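Local coordinates for protein methyltransferase WBDD (Escherichia coli, PDB 4AZS) that joins a kinase and a methyltransferase in one chain and regulates the chain length of the O antigen in serotype O9a, at residues F33-W38 and R105-E110; D51-Q56 and R216-V221; L348-A353 and L458-A463. All coordinates share one frame; numbering follows the deposited sequence.

Overall arrangement
From the N terminus the chain runs through the loop 33-38, then helix 47-64, and enters the methyltransferase sheet. Contact 1 (33-38 with 105-110) closes a loop of 66 residues and ties the early segment to helix 98-109, which lies between two strands. Contact 2 (51-56 with 216-221) starts within that stretch, on helix 47-64, and ends beyond it on strand 216-222, so the two cross; it ties the helix to the face of the sheet. Contact 3 (348-353 with 458-463) follows in series, closing a loop of 104 residues between helix 341-357 and the end of helix 452-460 in the kinase half, its centre about 74 Å from that of contact 1.

Contact 1. Residues F33-W38 and R105-E110; sequences FGHPEW and RALAEE. With SO4 (sulfate ion), chain M; SO4 (sulfate ion), chain G.
The loop 33-38, which ends in a short 3-10 turn, passes the C-terminal part of helix 98-109, with Phe33 and Leu107 nearest, their CA atoms 7.1 Å apart. His35 and Glu110 meet head-on between loop and helix. NE2 of His35 gives its N-H to the syn lone pair of Glu110 OE1 at 2.8 Å, almost in the imidazole plane and fairly straight (161°), although ring and carboxylate are turned 35° apart. On the other side of the ring ND1 donates to Glu37 OE2 at 2.9 Å, so two carboxylates hold the imidazole at its edge and fix its rotation; such a pair would probably favour the protonated ring. A water donates to both Phe33 O and Glu110 OE1, bridging loop and helix a second time. Beside these polar links, Leu107 presents its CD2 methyl to Phe33 O at 3.4 Å and to His35 CD2 at 3.8 Å. Arg105 is hydrogen-bonded to two sulfate ions, probably from the crystallisation liquor. The Phe33 side chain turns on to Leu82 and Ser83 of helix 79-86, Leu107 also rests on Leu82, and His35 touches Leu18 of helix 18-24, so the loop is packed against three helices.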
loop_
_atom_site.group_PDB
_atom_site.type_symbol
_atom_site.label_atom_id
_atom_site.label_comp_id
_atom_site.label_asym_id
_atom_site.label_seq_id
_atom_site.Cartn_x
_atom_site.Cartn_y
_atom_site.Cartn_z
ATOM N N PHE A 33 33.555 -2.868 41.634
ATOM C CA PHE A 33 34.929 -2.666 42.049
ATOM C C PHE A 33 34.979 -2.469 43.536
ATOM O O PHE A 33 34.297 -1.610 44.048
ATOM C CB PHE A 33 35.494 -1.411 41.398
ATOM C CG PHE A 33 36.933 -1.200 41.687
ATOM C CD1 PHE A 33 37.893 -1.795 40.902
ATOM C CD2 PHE A 33 37.326 -0.384 42.732
ATOM C CE1 PHE A 33 39.254 -1.634 41.189
ATOM C CE2 PHE A 33 38.669 -0.196 43.012
ATOM C CZ PHE A 33 39.637 -0.831 42.248
ATOM N N GLY A 34 35.763 -3.302 44.205
ATOM C CA GLY A 34 35.972 -3.207 45.635
ATOM C C GLY A 34 34.868 -3.856 46.431
ATOM O O GLY A 34 34.948 -3.848 47.617
ATOM N N HIS A 35 33.823 -4.393 45.792
ATOM C CA HIS A 35 32.643 -4.895 46.525
ATOM C C HIS A 35 32.271 -6.279 46.161
ATOM O O HIS A 35 31.302 -6.510 45.450
ATOM C CB HIS A 35 31.478 -3.994 46.309
ATOM C CG HIS A 35 31.605 -2.713 47.067
ATOM N ND1 HIS A 35 31.149 -2.575 48.332
ATOM C CD2 HIS A 35 32.242 -1.530 46.738
ATOM C CE1 HIS A 35 31.454 -1.350 48.774
ATOM N NE2 HIS A 35 32.125 -0.709 47.792
ATOM N N PRO A 36 33.042 -7.237 46.637
ATOM C CA PRO A 36 32.862 -8.604 46.193
ATOM C C PRO A 36 31.530 -9.253 46.601
ATOM O O PRO A 36 31.201 -10.314 46.105
ATOM C CB PRO A 36 34.047 -9.328 46.813
ATOM C CG PRO A 36 34.422 -8.508 48.001
ATOM C CD PRO A 36 34.120 -7.091 47.631
ATOM N N GLU A 37 30.757 -8.610 47.457
ATOM C CA GLU A 37 29.450 -9.123 47.834
ATOM C C GLU A 37 28.490 -9.243 46.640
ATOM O O GLU A 37 27.540 -9.974 46.762
ATOM C CB GLU A 37 28.818 -8.300 48.930
ATOM C CG GLU A 37 28.488 -6.847 48.584
ATOM C CD GLU A 37 29.622 -5.856 48.944
ATOM O OE1 GLU A 37 30.805 -6.241 48.890
ATOM O OE2 GLU A 37 29.353 -4.676 49.279
ATOM N N TRP A 38 28.753 -8.536 45.525
ATOM C CA TRP A 38 27.960 -8.657 44.303
ATOM C C TRP A 38 28.602 -9.476 43.223
ATOM O O TRP A 38 28.060 -9.541 42.132
ATOM C CB TRP A 38 27.621 -7.268 43.745
ATOM C CG TRP A 38 26.692 -6.549 44.657
ATOM C CD1 TRP A 38 25.388 -6.918 44.990
ATOM C CD2 TRP A 38 26.959 -5.338 45.442
ATOM N NE1 TRP A 38 24.856 -6.033 45.894
ATOM C CE2 TRP A 38 25.749 -5.061 46.198
ATOM C CE3 TRP A 38 28.032 -4.514 45.596
ATOM C CZ2 TRP A 38 25.659 -3.994 47.075
ATOM C CZ3 TRP A 38 27.914 -3.419 46.441
ATOM C CH2 TRP A 38 26.756 -3.172 47.168
ATOM N N ARG A 105 30.395 6.779 39.843
ATOM C CA ARG A 105 30.810 7.951 40.638
ATOM C C ARG A 105 30.914 7.648 42.135
ATOM O O ARG A 105 31.843 8.071 42.772
ATOM C CB ARG A 105 29.870 9.121 40.439
ATOM C CG ARG A 105 29.919 9.674 39.039
ATOM C CD ARG A 105 28.998 10.889 38.931
ATOM N NE ARG A 105 29.230 11.579 37.658
ATOM C CZ ARG A 105 28.293 12.160 36.917
ATOM N NH1 ARG A 105 27.034 12.142 37.297
ATOM N NH2 ARG A 105 28.616 12.750 35.771
ATOM N N ALA A 106 29.959 6.884 42.652
ATOM C CA ALA A 106 29.970 6.469 44.037
ATOM C C ALA A 106 31.192 5.595 44.309
ATOM O O ALA A 106 31.862 5.790 45.320
ATOM C CB ALA A 106 28.662 5.760 44.409
ATOM N N LEU A 107 31.524 4.675 43.389
ATOM C CA LEU A 107 32.781 3.912 43.507
ATOM C C LEU A 107 34.033 4.787 43.462
ATOM O O LEU A 107 34.937 4.603 44.268
ATOM C CB LEU A 107 32.859 2.838 42.453
ATOM C CG LEU A 107 31.787 1.755 42.626
ATOM C CD1 LEU A 107 31.756 0.950 41.342
ATOM C CD2 LEU A 107 32.012 0.853 43.824
ATOM N N ALA A 108 34.099 5.740 42.535
ATOM C CA ALA A 108 35.248 6.652 42.475
ATOM C C ALA A 108 35.425 7.405 43.787
ATOM O O ALA A 108 36.556 7.649 44.232
ATOM C CB ALA A 108 35.084 7.627 41.320
ATOM N N GLU A 109 34.309 7.780 44.409
ATOM C CA GLU A 109 34.377 8.503 45.674
ATOM C C GLU A 109 34.909 7.663 46.793
ATOM O O GLU A 109 35.442 8.203 47.714
ATOM C CB GLU A 109 33.023 9.073 46.067
ATOM C CG GLU A 109 32.741 10.341 45.296
ATOM C CD GLU A 109 31.270 10.658 45.188
ATOM O OE1 GLU A 109 30.470 10.088 45.972
ATOM O OE2 GLU A 109 30.925 11.484 44.311
ATOM N N GLU A 110 34.755 6.345 46.729
ATOM C CA GLU A 110 35.407 5.473 47.691
ATOM C C GLU A 110 36.908 5.375 47.454
ATOM O O GLU A 110 37.611 4.859 48.290
ATOM C CB GLU A 110 34.812 4.067 47.643
ATOM C CG GLU A 110 33.352 4.031 48.062
ATOM C CD GLU A 110 32.806 2.620 48.071
ATOM O OE1 GLU A 110 33.431 1.723 47.456
ATOM O OE2 GLU A 110 31.748 2.413 48.694
HETATM S S SO4 M . 32.631 12.118 37.766
HETATM O O1 SO4 M . 32.071 11.453 36.584
HETATM O O2 SO4 M . 33.580 11.160 38.456
HETATM O O3 SO4 M . 31.497 12.366 38.698
HETATM O O4 SO4 M . 33.226 13.452 37.437
HETATM S S SO4 G . 26.425 14.042 33.705
HETATM O O1 SO4 G . 25.099 14.191 33.059
HETATM O O2 SO4 G . 26.272 13.113 34.852
HETATM O O3 SO4 G . 26.894 15.374 34.161
HETATM O O4 SO4 G . 27.452 13.529 32.785
HETATM O O HOH W 1 35.251 0.719 45.572
#

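Contact 2. Residues D51-Q56 and R216-V221; sequences DLITEQ and RPMYLV
Helix segment 51-56 lies almost parallel to strand 216-221, their axes 11.2 Å apart at closest and only 7° from the same N-to-C direction, with Leu52 level with Met218 and Gln56 with Leu220. No hydrogen bond joins them; the helix lies over a face of the sheet through side chains alone. Met218 carries the largest share. Its CG stands opposite the backbone N (chi1 -179°), which drives the thioether straight out from the strand, before a bend at chi3 (-72°) swings the methyl aside. The sulfur and the methyl thereby serve different partners: SD meets Leu52 CD2 at 3.9 Å, the leucine and methionine passing alongside one another, while CE faces Ile53 CD1 at 4.3 Å. Ile53 leaves the helix to one side, but its CD1 end comes round toward the methionine. Two residues further along the strand, Leu220 points the same way and brings its CD2 methyl to Gln56, 3.4 Å from OE1 and 3.8 Å from CD. The Gln56 chain is folded, which lays its carboxamide face over the leucine methyl, and NE2 makes a weak hydrogen bond to Asn229 OD1. Ile171 of the neighbouring strand 169-173 touches Gln56, Met218 and Leu220, while Phe207 of strand 200-207 touches Leu52 and Met218, so the helix spans three adjacent strands. Such a layer of helix on sheet is characteristic of the Rossmann-like fold of class I methyltransferases, whose seven-stranded sheet, 3-2-1-4-5-7-6 in order, has its one antiparallel strand in 216-222; the Ile53 side chain lies about 8 Å from the bound S-adenosylmethionine.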
loop_
_atom_site.group_PDB
_atom_site.type_symbol
_atom_site.label_atom_id
_atom_site.label_comp_id
_atom_site.label_asym_id
_atom_site.label_seq_id
_atom_site.Cartn_x
_atom_site.Cartn_y
_atom_site.Cartn_z
ATOM N N ASP A 51 42.784 -9.001 32.915
ATOM C CA ASP A 51 44.183 -9.516 32.785
ATOM C C ASP A 51 44.785 -9.105 31.460
ATOM O O ASP A 51 45.900 -8.565 31.384
ATOM C CB ASP A 51 44.241 -11.050 32.986
ATOM C CG ASP A 51 43.812 -11.487 34.430
ATOM O OD1 ASP A 51 43.906 -10.666 35.372
ATOM O OD2 ASP A 51 43.321 -12.624 34.634
ATOM N N LEU A 52 44.032 -9.276 30.379
ATOM C CA LEU A 52 44.576 -8.948 29.094
ATOM C C LEU A 52 44.704 -7.420 28.895
ATOM O O LEU A 52 45.696 -6.910 28.346
ATOM C CB LEU A 52 43.685 -9.568 28.035
ATOM C CG LEU A 52 44.245 -9.717 26.662
ATOM C CD1 LEU A 52 45.590 -10.428 26.663
ATOM C CD2 LEU A 52 43.258 -10.534 25.840
ATOM N N ILE A 53 43.705 -6.679 29.335
ATOM C CA ILE A 53 43.699 -5.232 29.108
ATOM C C ILE A 53 44.844 -4.548 29.922
ATOM O O ILE A 53 45.487 -3.643 29.429
ATOM C CB ILE A 53 42.331 -4.630 29.446
ATOM C CG1 ILE A 53 41.351 -4.950 28.331
ATOM C CG2 ILE A 53 42.388 -3.139 29.612
ATOM C CD1 ILE A 53 39.925 -4.663 28.745
ATOM N N THR A 54 45.087 -5.010 31.149
ATOM C CA THR A 54 46.184 -4.479 31.957
ATOM C C THR A 54 47.559 -4.775 31.338
ATOM O O THR A 54 48.466 -3.957 31.420
ATOM C CB THR A 54 46.145 -5.031 33.383
ATOM O OG1 THR A 54 46.312 -6.432 33.341
ATOM C CG2 THR A 54 44.829 -4.774 34.055
ATOM N N GLU A 55 47.718 -5.935 30.709
ATOM C CA GLU A 55 48.953 -6.262 29.987
ATOM C C GLU A 55 49.185 -5.256 28.841
ATOM O O GLU A 55 50.279 -4.732 28.650
ATOM C CB GLU A 55 48.876 -7.703 29.473
ATOM C CG GLU A 55 49.633 -8.034 28.191
ATOM C CD GLU A 55 49.388 -9.484 27.732
ATOM O OE1 GLU A 55 49.103 -10.367 28.587
ATOM O OE2 GLU A 55 49.490 -9.743 26.513
ATOM N N GLN A 56 48.138 -4.955 28.083
ATOM C CA GLN A 56 48.247 -4.035 26.971
ATOM C C GLN A 56 48.434 -2.602 27.474
ATOM O O GLN A 56 49.201 -1.853 26.886
ATOM C CB GLN A 56 46.999 -4.105 26.088
ATOM C CG GLN A 56 46.854 -5.390 25.264
ATOM C CD GLN A 56 48.067 -5.674 24.396
ATOM O OE1 GLN A 56 48.766 -4.769 23.916
ATOM N NE2 GLN A 56 48.376 -6.924 24.271
ATOM N N ARG A 216 33.319 -13.965 22.284
ATOM C CA ARG A 216 33.553 -12.732 21.582
ATOM C C ARG A 216 35.063 -12.474 21.481
ATOM O O ARG A 216 35.786 -12.507 22.482
ATOM C CB ARG A 216 32.862 -11.575 22.284
ATOM C CG ARG A 216 31.361 -11.679 22.313
ATOM C CD ARG A 216 30.710 -10.472 22.977
ATOM N NE ARG A 216 29.277 -10.632 22.829
ATOM C CZ ARG A 216 28.366 -10.096 23.626
ATOM N NH1 ARG A 216 28.729 -9.263 24.580
ATOM N NH2 ARG A 216 27.098 -10.442 23.486
ATOM N N PRO A 217 35.530 -12.183 20.273
ATOM C CA PRO A 217 36.909 -11.832 20.051
ATOM C C PRO A 217 37.210 -10.399 20.557
ATOM O O PRO A 217 36.337 -9.518 20.559
ATOM C CB PRO A 217 37.045 -11.961 18.516
ATOM C CG PRO A 217 35.702 -11.530 18.029
ATOM C CD PRO A 217 34.737 -12.091 19.029
ATOM N N MET A 218 38.406 -10.231 21.080
ATOM C CA MET A 218 38.957 -8.955 21.477
ATOM C C MET A 218 40.090 -8.621 20.501
ATOM O O MET A 218 40.994 -9.434 20.310
ATOM C CB MET A 218 39.521 -9.074 22.888
ATOM C CG MET A 218 40.094 -7.792 23.410
ATOM S SD MET A 218 40.627 -7.774 25.141
ATOM C CE MET A 218 39.043 -7.783 25.936
ATOM N N TYR A 219 40.026 -7.436 19.919
ATOM C CA TYR A 219 41.012 -6.911 18.997
ATOM C C TYR A 219 41.740 -5.710 19.562
ATOM O O TYR A 219 41.179 -4.910 20.277
ATOM C CB TYR A 219 40.315 -6.482 17.711
ATOM C CG TYR A 219 39.808 -7.673 16.894
ATOM C CD1 TYR A 219 40.679 -8.408 16.066
ATOM C CD2 TYR A 219 38.498 -8.133 17.040
ATOM C CE1 TYR A 219 40.215 -9.519 15.373
ATOM C CE2 TYR A 219 38.041 -9.242 16.339
ATOM C CZ TYR A 219 38.890 -9.892 15.513
ATOM O OH TYR A 219 38.422 -10.976 14.880
ATOM N N LEU A 220 43.003 -5.615 19.227
ATOM C CA LEU A 220 43.830 -4.476 19.494
ATOM C C LEU A 220 44.024 -3.767 18.157
ATOM O O LEU A 220 44.459 -4.374 17.172
ATOM C CB LEU A 220 45.174 -4.960 19.998
ATOM C CG LEU A 220 46.188 -3.898 20.355
ATOM C CD1 LEU A 220 45.728 -2.962 21.449
ATOM C CD2 LEU A 220 47.463 -4.597 20.780
ATOM N N VAL A 221 43.683 -2.502 18.100
ATOM C CA VAL A 221 43.608 -1.783 16.802
ATOM C C VAL A 221 44.410 -0.486 16.932
ATOM O O VAL A 221 44.413 0.137 18.003
ATOM C CB VAL A 221 42.156 -1.447 16.497
ATOM C CG1 VAL A 221 42.000 -0.610 15.268
ATOM C CG2 VAL A 221 41.306 -2.690 16.427
#

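Contact 3. Residues L348-A353 and L458-A463; sequences LLRSLA and LFEKKA. With SO4 (sulfate ion), chain L.
Leu349 and Phe459 meet through different first torsions: the leucine CG lies anti to its carbonyl carbon (chi1 -84°), whereas Phe459 has CG trans to the backbone N (chi1 172°), which turns the root of its ring toward helix 341-357. The two side chains cross obliquely, and one methyl does the touching, Leu349 CD1 lying 3.8 Å from Phe459 CB and equally close to CG, near the stem of the ring rather than its far end. On one face of that ring sits the amino group of Lys462, its nitrogen standing 3.4 Å off the ring plane, nearer the edge than the centre. Lys462 NZ also makes a weak hydrogen bond to Phe459 O at 3.3 Å and a salt bridge to Glu342, so the lysine, just past helix 452-460, ties that end of the helix to the start of helix 341-357. At the more exposed border Arg350 passes Glu460, its CG 4.2 Å from OE2; the bend of the arginine at chi3 (-67°) leaves NH1 4.9 Å from that oxygen, opposite charges near each other without a salt bridge. Leu349 is further enclosed by Phe403, Trp438 and Leu456, and Trp438 meets the Phe459 ring edge to face. The arrangement joins helix 341-357 to helix 452-460 by helix-on-helix packing within the largely helical C-terminal lobe expected of a protein kinase.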
loop_
_atom_site.group_PDB
_atom_site.type_symbol
_atom_site.label_atom_id
_atom_site.label_comp_id
_atom_site.label_asym_id
_atom_site.label_seq_id
_atom_site.Cartn_x
_atom_site.Cartn_y
_atom_site.Cartn_z
ATOM N N LEU A 348 71.497 -7.889 -9.634
ATOM C CA LEU A 348 70.600 -8.977 -9.235
ATOM C C LEU A 348 71.248 -10.324 -9.540
ATOM O O LEU A 348 71.260 -11.225 -8.697
ATOM C CB LEU A 348 69.279 -8.815 -9.960
ATOM C CG LEU A 348 68.083 -9.547 -9.376
ATOM C CD1 LEU A 348 67.751 -9.042 -7.969
ATOM C CD2 LEU A 348 66.902 -9.376 -10.317
ATOM N N LEU A 349 71.836 -10.453 -10.733
ATOM C CA LEU A 349 72.477 -11.691 -11.108
ATOM C C LEU A 349 73.629 -12.014 -10.210
ATOM O O LEU A 349 73.826 -13.178 -9.850
ATOM C CB LEU A 349 72.971 -11.661 -12.557
ATOM C CG LEU A 349 71.869 -12.013 -13.541
ATOM C CD1 LEU A 349 72.320 -11.752 -14.964
ATOM C CD2 LEU A 349 71.475 -13.472 -13.323
ATOM N N ARG A 350 74.401 -10.995 -9.843
ATOM C CA ARG A 350 75.473 -11.224 -8.895
ATOM C C ARG A 350 74.937 -11.785 -7.573
ATOM O O ARG A 350 75.505 -12.720 -7.031
ATOM C CB ARG A 350 76.323 -9.958 -8.672
ATOM C CG ARG A 350 77.230 -9.646 -9.865
ATOM C CD ARG A 350 78.256 -8.540 -9.593
ATOM N NE ARG A 350 77.631 -7.230 -9.387
ATOM C CZ ARG A 350 77.282 -6.377 -10.350
ATOM N NH1 ARG A 350 77.461 -6.665 -11.629
ATOM N NH2 ARG A 350 76.733 -5.224 -10.021
ATOM N N SER A 351 73.833 -11.265 -7.061
ATOM C CA SER A 351 73.378 -11.776 -5.783
ATOM C C SER A 351 72.779 -13.190 -5.958
ATOM O O SER A 351 72.946 -14.051 -5.082
ATOM C CB SER A 351 72.403 -10.801 -5.083
ATOM O OG SER A 351 71.115 -10.849 -5.658
ATOM N N LEU A 352 72.134 -13.449 -7.103
ATOM C CA LEU A 352 71.566 -14.774 -7.353
ATOM C C LEU A 352 72.665 -15.828 -7.496
ATOM O O LEU A 352 72.555 -16.958 -6.976
ATOM C CB LEU A 352 70.643 -14.774 -8.585
ATOM C CG LEU A 352 69.393 -13.890 -8.438
ATOM C CD1 LEU A 352 68.641 -13.789 -9.748
ATOM C CD2 LEU A 352 68.467 -14.383 -7.336
ATOM N N ALA A 353 73.748 -15.464 -8.166
ATOM C CA ALA A 353 74.884 -16.393 -8.279
ATOM C C ALA A 353 75.510 -16.697 -6.908
ATOM O O ALA A 353 75.911 -17.817 -6.647
ATOM C CB ALA A 353 75.919 -15.849 -9.236
ATOM N N LEU A 458 77.908 -15.423 -18.389
ATOM C CA LEU A 458 77.628 -15.097 -19.768
ATOM C C LEU A 458 77.143 -13.639 -19.833
ATOM O O LEU A 458 77.468 -12.923 -20.784
ATOM C CB LEU A 458 76.644 -16.077 -20.400
ATOM C CG LEU A 458 77.200 -17.448 -20.766
ATOM C CD1 LEU A 458 76.101 -18.395 -21.209
ATOM C CD2 LEU A 458 78.241 -17.358 -21.857
ATOM N N PHE A 459 76.403 -13.192 -18.820
ATOM C CA PHE A 459 75.923 -11.838 -18.790
ATOM C C PHE A 459 77.066 -10.829 -18.806
ATOM O O PHE A 459 77.040 -9.886 -19.567
ATOM C CB PHE A 459 75.040 -11.576 -17.574
ATOM C CG PHE A 459 74.688 -10.124 -17.411
ATOM C CD1 PHE A 459 73.583 -9.597 -18.053
ATOM C CD2 PHE A 459 75.503 -9.280 -16.662
ATOM C CE1 PHE A 459 73.257 -8.256 -17.917
ATOM C CE2 PHE A 459 75.187 -7.936 -16.521
ATOM C CZ PHE A 459 74.055 -7.432 -17.135
ATOM N N GLU A 460 78.078 -11.060 -17.992
ATOM C CA GLU A 460 79.269 -10.208 -17.961
ATOM C C GLU A 460 80.081 -10.145 -19.266
ATOM O O GLU A 460 80.814 -9.201 -19.510
ATOM C CB GLU A 460 80.168 -10.659 -16.803
ATOM C CG GLU A 460 79.600 -10.224 -15.437
ATOM C CD GLU A 460 80.223 -10.951 -14.240
ATOM O OE1 GLU A 460 81.155 -11.777 -14.441
ATOM O OE2 GLU A 460 79.768 -10.703 -13.086
ATOM N N LYS A 461 79.959 -11.146 -20.125
ATOM C CA LYS A 461 80.734 -11.161 -21.337
ATOM C C LYS A 461 79.833 -10.982 -22.541
ATOM O O LYS A 461 80.232 -11.294 -23.665
ATOM C CB LYS A 461 81.475 -12.493 -21.430
ATOM C CG LYS A 461 82.407 -12.747 -20.250
ATOM C CD LYS A 461 83.687 -11.914 -20.343
ATOM C CE LYS A 461 84.533 -12.098 -19.091
ATOM N NZ LYS A 461 85.979 -11.825 -19.299
ATOM N N LYS A 462 78.602 -10.522 -22.314
ATOM C CA LYS A 462 77.617 -10.533 -23.391
ATOM C C LYS A 462 78.068 -9.706 -24.610
ATOM O O LYS A 462 77.745 -10.068 -25.723
ATOM C CB LYS A 462 76.217 -10.119 -22.927
ATOM C CG LYS A 462 76.124 -8.717 -22.376
ATOM C CD LYS A 462 74.731 -8.482 -21.818
ATOM C CE LYS A 462 74.619 -7.102 -21.186
ATOM N NZ LYS A 462 75.691 -6.929 -20.160
ATOM N N ALA A 463 78.846 -8.643 -24.408
ATOM C CA ALA A 463 79.310 -7.840 -25.547
ATOM C C ALA A 463 80.228 -8.622 -26.486
ATOM O O ALA A 463 80.375 -8.254 -27.626
ATOM C CB ALA A 463 79.982 -6.557 -25.072
HETATM S S SO4 L . 76.715 -5.084 -6.439
HETATM O O1 SO4 L . 76.359 -5.454 -7.824
HETATM O O2 SO4 L . 77.476 -6.199 -5.824
HETATM O O3 SO4 L . 75.485 -4.793 -5.650
HETATM O O4 SO4 L . 77.552 -3.861 -6.497
#